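PDB 4YHB: iron-chelator utilization protein from Thermobifida fusca TM51, which binds FAD and probably uses the flavin to reduce ferric iron in siderophores, releasing the metal for the cell. Local coordinates for residues D141-L152 with A166-V174. Numbering follows the deposited sequence.
Sequences DHYVLLADETAL and ASVTAFFEV. With FAD (flavin-adenine dinucleotide), chain C.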
loop_
_atom_site.group_PDB
_atom_site.type_symbol
_atom_site.label_atom_id
_atom_site.label_comp_id
_atom_site.label_asym_id
_atom_site.label_seq_id
_atom_site.Cartn_x
_atom_site.Cartn_y
_atom_site.Cartn_z
ATOM N N ASP A 141 -2.499 -17.544 13.337
ATOM C CA ASP A 141 -2.685 -17.207 14.742
ATOM C C ASP A 141 -1.976 -15.911 15.083
ATOM O O ASP A 141 -2.450 -15.119 15.895
ATOM C CB ASP A 141 -2.164 -18.330 15.640
ATOM C CG ASP A 141 -3.010 -19.584 15.547
ATOM O OD1 ASP A 141 -4.244 -19.484 15.700
ATOM O OD2 ASP A 141 -2.437 -20.660 15.287
ATOM N N HIS A 142 -0.821 -15.708 14.467
ATOM C CA HIS A 142 0.007 -14.567 14.800
ATOM C C HIS A 142 0.569 -13.952 13.529
ATOM O O HIS A 142 1.235 -14.620 12.735
ATOM C CB HIS A 142 1.123 -14.993 15.746
ATOM C CG HIS A 142 1.864 -13.855 16.375
ATOM N ND1 HIS A 142 2.102 -13.790 17.731
ATOM C CD2 HIS A 142 2.455 -12.761 15.838
ATOM C CE1 HIS A 142 2.792 -12.696 18.004
ATOM N NE2 HIS A 142 3.023 -12.056 16.872
ATOM N N TYR A 143 0.283 -12.672 13.339
ATOM C CA TYR A 143 0.730 -11.948 12.160
ATOM C C TYR A 143 1.885 -11.029 12.514
ATOM O O TYR A 143 1.789 -10.237 13.445
ATOM C CB TYR A 143 -0.427 -11.142 11.556
ATOM C CG TYR A 143 -1.593 -11.981 11.095
ATOM C CD1 TYR A 143 -1.728 -12.336 9.756
ATOM C CD2 TYR A 143 -2.556 -12.426 11.990
ATOM C CE1 TYR A 143 -2.792 -13.104 9.325
ATOM C CE2 TYR A 143 -3.622 -13.203 11.568
ATOM C CZ TYR A 143 -3.734 -13.535 10.234
ATOM O OH TYR A 143 -4.791 -14.304 9.807
ATOM N N VAL A 144 2.981 -11.150 11.778
ATOM C CA VAL A 144 4.112 -10.252 11.932
ATOM C C VAL A 144 4.167 -9.310 10.730
ATOM O O VAL A 144 4.337 -9.758 9.597
ATOM C CB VAL A 144 5.433 -11.015 12.050
ATOM C CG1 VAL A 144 6.596 -10.038 12.180
ATOM C CG2 VAL A 144 5.392 -11.978 13.244
ATOM N N LEU A 145 4.003 -8.014 10.971
ATOM C CA LEU A 145 3.932 -7.042 9.876
ATOM C C LEU A 145 5.058 -6.015 9.936
ATOM O O LEU A 145 5.304 -5.406 10.979
ATOM C CB LEU A 145 2.585 -6.329 9.910
ATOM C CG LEU A 145 1.356 -7.233 9.951
ATOM C CD1 LEU A 145 0.175 -6.449 10.442
ATOM C CD2 LEU A 145 1.066 -7.784 8.571
ATOM N N LEU A 146 5.746 -5.839 8.816
ATOM C CA LEU A 146 6.801 -4.841 8.689
ATOM C C LEU A 146 6.459 -3.925 7.516
ATOM O O LEU A 146 6.034 -4.390 6.447
ATOM C CB LEU A 146 8.165 -5.507 8.489
ATOM C CG LEU A 146 8.550 -6.540 9.555
ATOM C CD1 LEU A 146 8.440 -7.943 8.999
ATOM C CD2 LEU A 146 9.952 -6.285 10.072
ATOM N N ALA A 147 6.602 -2.618 7.713
ATOM C CA ALA A 147 6.217 -1.681 6.666
ATOM C C ALA A 147 6.873 -0.331 6.878
ATOM O O ALA A 147 6.936 0.153 8.004
ATOM C CB ALA A 147 4.685 -1.517 6.623
ATOM N N ASP A 148 7.371 0.272 5.800
ATOM C CA ASP A 148 7.693 1.696 5.849
ATOM C C ASP A 148 6.424 2.438 5.411
ATOM O O ASP A 148 5.382 1.800 5.250
ATOM C CB ASP A 148 8.940 2.023 4.998
ATOM C CG ASP A 148 8.687 2.022 3.477
ATOM O OD1 ASP A 148 7.584 1.679 2.981
ATOM O OD2 ASP A 148 9.647 2.380 2.763
ATOM N N GLU A 149 6.479 3.754 5.208
ATOM C CA GLU A 149 5.229 4.503 5.028
ATOM C C GLU A 149 4.451 4.144 3.740
ATOM O O GLU A 149 3.236 4.321 3.688
ATOM C CB GLU A 149 5.494 6.018 5.072
ATOM C CG GLU A 149 6.613 6.509 4.147
ATOM C CD GLU A 149 7.966 6.621 4.861
ATOM O OE1 GLU A 149 8.345 5.672 5.572
ATOM O OE2 GLU A 149 8.644 7.666 4.712
ATOM N N THR A 150 5.123 3.631 2.717
ATOM C CA THR A 150 4.415 3.274 1.473
ATOM C C THR A 150 3.564 2.026 1.638
ATOM O O THR A 150 2.565 1.842 0.927
ATOM C CB THR A 150 5.372 3.019 0.292
ATOM O OG1 THR A 150 6.220 1.895 0.583
ATOM C CG2 THR A 150 6.217 4.247 -0.002
ATOM N N ALA A 151 3.968 1.175 2.578
ATOM C CA ALA A 151 3.287 -0.077 2.835
ATOM C C ALA A 151 2.431 -0.027 4.095
ATOM O O ALA A 151 1.702 -0.968 4.386
ATOM C CB ALA A 151 4.294 -1.203 2.923
ATOM N N LEU A 152 2.482 1.088 4.816
ATOM C CA LEU A 152 1.659 1.255 6.015
ATOM C C LEU A 152 0.151 1.193 5.730
ATOM O O LEU A 152 -0.592 0.618 6.533
ATOM C CB LEU A 152 2.018 2.572 6.732
ATOM C CG LEU A 152 1.212 2.946 7.983
ATOM C CD1 LEU A 152 1.196 1.801 9.004
ATOM C CD2 LEU A 152 1.750 4.231 8.629
ATOM N N ALA A 166 -6.859 -12.437 17.138
ATOM C CA ALA A 166 -5.552 -12.486 16.484
ATOM C C ALA A 166 -4.452 -11.829 17.303
ATOM O O ALA A 166 -4.692 -10.859 18.012
ATOM C CB ALA A 166 -5.632 -11.834 15.107
ATOM N N SER A 167 -3.248 -12.382 17.203
ATOM C CA SER A 167 -2.057 -11.747 17.736
ATOM C C SER A 167 -1.348 -10.997 16.629
ATOM O O SER A 167 -1.269 -11.476 15.485
ATOM C CB SER A 167 -1.103 -12.774 18.356
ATOM O OG SER A 167 -1.681 -13.388 19.487
ATOM N N VAL A 168 -0.814 -9.832 16.973
ATOM C CA VAL A 168 -0.118 -8.989 16.012
ATOM C C VAL A 168 1.198 -8.497 16.575
ATOM O O VAL A 168 1.260 -8.025 17.711
ATOM C CB VAL A 168 -0.949 -7.753 15.615
ATOM C CG1 VAL A 168 -0.229 -6.961 14.532
ATOM C CG2 VAL A 168 -2.320 -8.153 15.155
ATOM N N THR A 169 2.251 -8.619 15.782
ATOM C CA THR A 169 3.502 -7.943 16.079
ATOM C C THR A 169 3.844 -7.098 14.862
ATOM O O THR A 169 4.036 -7.632 13.769
ATOM C CB THR A 169 4.648 -8.928 16.389
ATOM O OG1 THR A 169 4.373 -9.610 17.618
ATOM C CG2 THR A 169 5.963 -8.190 16.533
ATOM N N ALA A 170 3.896 -5.783 15.037
ATOM C CA ALA A 170 4.111 -4.890 13.900
ATOM C C ALA A 170 5.256 -3.918 14.143
ATOM O O ALA A 170 5.441 -3.408 15.249
ATOM C CB ALA A 170 2.821 -4.121 13.575
ATOM N N PHE A 171 6.034 -3.690 13.094
ATOM C CA PHE A 171 7.105 -2.710 13.101
ATOM C C PHE A 171 6.896 -1.764 11.918
ATOM O O PHE A 171 6.977 -2.169 10.774
ATOM C CB PHE A 171 8.465 -3.394 13.022
ATOM C CG PHE A 171 8.768 -4.262 14.207
ATOM C CD1 PHE A 171 9.198 -3.701 15.401
ATOM C CD2 PHE A 171 8.609 -5.633 14.136
ATOM C CE1 PHE A 171 9.477 -4.494 16.508
ATOM C CE2 PHE A 171 8.889 -6.438 15.242
ATOM C CZ PHE A 171 9.316 -5.865 16.426
ATOM N N PHE A 172 6.597 -0.509 12.211
ATOM C CA PHE A 172 6.331 0.475 11.171
ATOM C C PHE A 172 7.410 1.553 11.186
ATOM O O PHE A 172 7.570 2.261 12.185
ATOM C CB PHE A 172 4.951 1.095 11.381
ATOM C CG PHE A 172 3.822 0.115 11.269
ATOM C CD1 PHE A 172 3.867 -0.911 10.336
ATOM C CD2 PHE A 172 2.708 0.219 12.093
ATOM C CE1 PHE A 172 2.815 -1.823 10.221
ATOM C CE2 PHE A 172 1.649 -0.688 11.983
ATOM C CZ PHE A 172 1.706 -1.705 11.044
ATOM N N GLU A 173 8.165 1.653 10.099
ATOM C CA GLU A 173 9.176 2.691 9.956
ATOM C C GLU A 173 8.550 3.961 9.404
ATOM O O GLU A 173 7.942 3.941 8.335
ATOM C CB GLU A 173 10.292 2.223 9.032
ATOM C CG GLU A 173 11.349 3.274 8.722
ATOM C CD GLU A 173 12.129 2.909 7.475
ATOM O OE1 GLU A 173 12.329 1.693 7.256
ATOM O OE2 GLU A 173 12.519 3.818 6.704
ATOM N N VAL A 174 8.689 5.058 10.135
ATOM C CA VAL A 174 8.147 6.346 9.700
ATOM C C VAL A 174 9.211 7.410 9.950
ATOM O O VAL A 174 10.240 7.123 10.575
ATOM C CB VAL A 174 6.829 6.712 10.443
ATOM C CG1 VAL A 174 5.698 5.755 10.051
ATOM C CG2 VAL A 174 7.049 6.712 11.975
HETATM P PA FAD C . 8.134 8.194 -8.698
HETATM O O1A FAD C . 8.085 8.962 -10.026
HETATM O O2A FAD C . 7.715 6.687 -8.882
HETATM O O5B FAD C . 9.669 8.145 -8.214
HETATM C C5B FAD C . 10.467 9.270 -8.294
HETATM C C4B FAD C . 11.577 9.185 -7.228
HETATM O O4B FAD C . 11.067 9.299 -5.927
HETATM C C3B FAD C . 12.326 7.922 -7.277
HETATM O O3B FAD C . 13.655 8.247 -7.027
HETATM C C2B FAD C . 11.788 7.148 -6.210
HETATM O O2B FAD C . 12.724 6.270 -5.595
HETATM C C1B FAD C . 11.397 8.155 -5.212
HETATM N N9A FAD C . 10.259 7.796 -4.377
HETATM C C8A FAD C . 9.136 7.154 -4.765
HETATM N N7A FAD C . 8.323 7.032 -3.707
HETATM C C5A FAD C . 8.916 7.637 -2.652
HETATM C C6A FAD C . 8.562 7.831 -1.316
HETATM N N6A FAD C . 7.312 7.353 -0.840
HETATM N N1A FAD C . 9.403 8.480 -0.494
HETATM C C2A FAD C . 10.589 8.945 -0.943
HETATM N N3A FAD C . 10.959 8.776 -2.216
HETATM C C4A FAD C . 10.148 8.117 -3.074
HETATM N N1 FAD C . 2.594 4.569 -1.818
HETATM C C2 FAD C . 1.822 5.317 -1.029
HETATM O O2 FAD C . 2.190 6.434 -0.699
HETATM N N3 FAD C . 0.623 4.801 -0.617
HETATM C C4 FAD C . 0.210 3.569 -0.985
HETATM O O4 FAD C . -0.876 3.169 -0.589
HETATM C C4X FAD C . 1.002 2.762 -1.801
HETATM N N5 FAD C . 0.635 1.491 -2.204
HETATM C C5X FAD C . 1.449 0.775 -3.014
HETATM C C6 FAD C . 1.078 -0.508 -3.431
HETATM C C7 FAD C . 1.818 -1.179 -4.179
HETATM C C7M FAD C . 1.300 -2.576 -4.567
HETATM C C8 FAD C . 2.917 -0.837 -4.646
HETATM C C8M FAD C . 3.780 -1.691 -5.532
HETATM C C9 FAD C . 3.430 0.394 -4.337
HETATM C C9A FAD C . 2.724 1.408 -3.437
HETATM N N10 FAD C . 3.059 2.621 -3.027
HETATM C C10 FAD C . 2.235 3.320 -2.216
HETATM C "C1'" FAD C . 4.350 3.205 -3.453
HETATM C "C2'" FAD C . 4.219 4.104 -4.643
HETATM O "O2'" FAD C . 3.739 3.387 -5.710
HETATM C "C3'" FAD C . 5.633 4.712 -4.949
HETATM O "O3'" FAD C . 6.063 5.353 -3.790
HETATM C "C4'" FAD C . 5.711 5.574 -6.180
HETATM O "O4'" FAD C . 7.002 5.645 -6.615
HETATM C "C5'" FAD C . 5.235 7.017 -5.947
HETATM O "O5'" FAD C . 4.975 7.712 -7.143
HETATM P P FAD C . 5.807 9.035 -7.379
HETATM O O1P FAD C . 5.317 9.481 -8.775
HETATM O O2P FAD C . 5.605 9.856 -6.076
HETATM O O3P FAD C . 7.367 9.100 -7.622
HETATM O O HOH W 1 11.752 3.595 3.740
#
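The beta-alpha-beta unit 142-147, 152-161, 167-174 supplies two adjacent parallel strands to the sheet of the siderophore-interacting protein's NAD-ferredoxin-like domain, their axes 4.7 Å apart. Seven backbone hydrogen bonds join them, from S167 N-D141 O at one end to E173 N-A147 O at the other. On the face carrying H142, V144 and T169, the imidazole reaches across to the partner strand, its CG anti to the backbone N (chi1 -168°). H142 NE2 and T169 OG1 share a 2.9 Å hydrogen bond, the hydroxyl meeting the ring at its edge, while S167 CB sits over one face, 3.8 Å from the centroid. Cutting H142 back to an alanine would probably leave T169 OG1 without its hydrogen-bond mate and S167 CB with no ring to lie over. On the reverse face, L152 CD1 stands over the middle of the F172 ring, 3.7 Å from its centroid. In the turn ahead of helix 152-161, D148 OD1 accepts from T150 N in an Asx turn and also from T150 OG1, 2.8 Å away; T150 O lies 3.3 Å from C4X of the FAD. R196 forms salt bridges with both E149 OE2 and E173 OE2. Helix 152-161 covers the Y143, L145 and F172 face and helix 206-212 the other, and in the sheet the pair lies between strands 190-195 and 221-226.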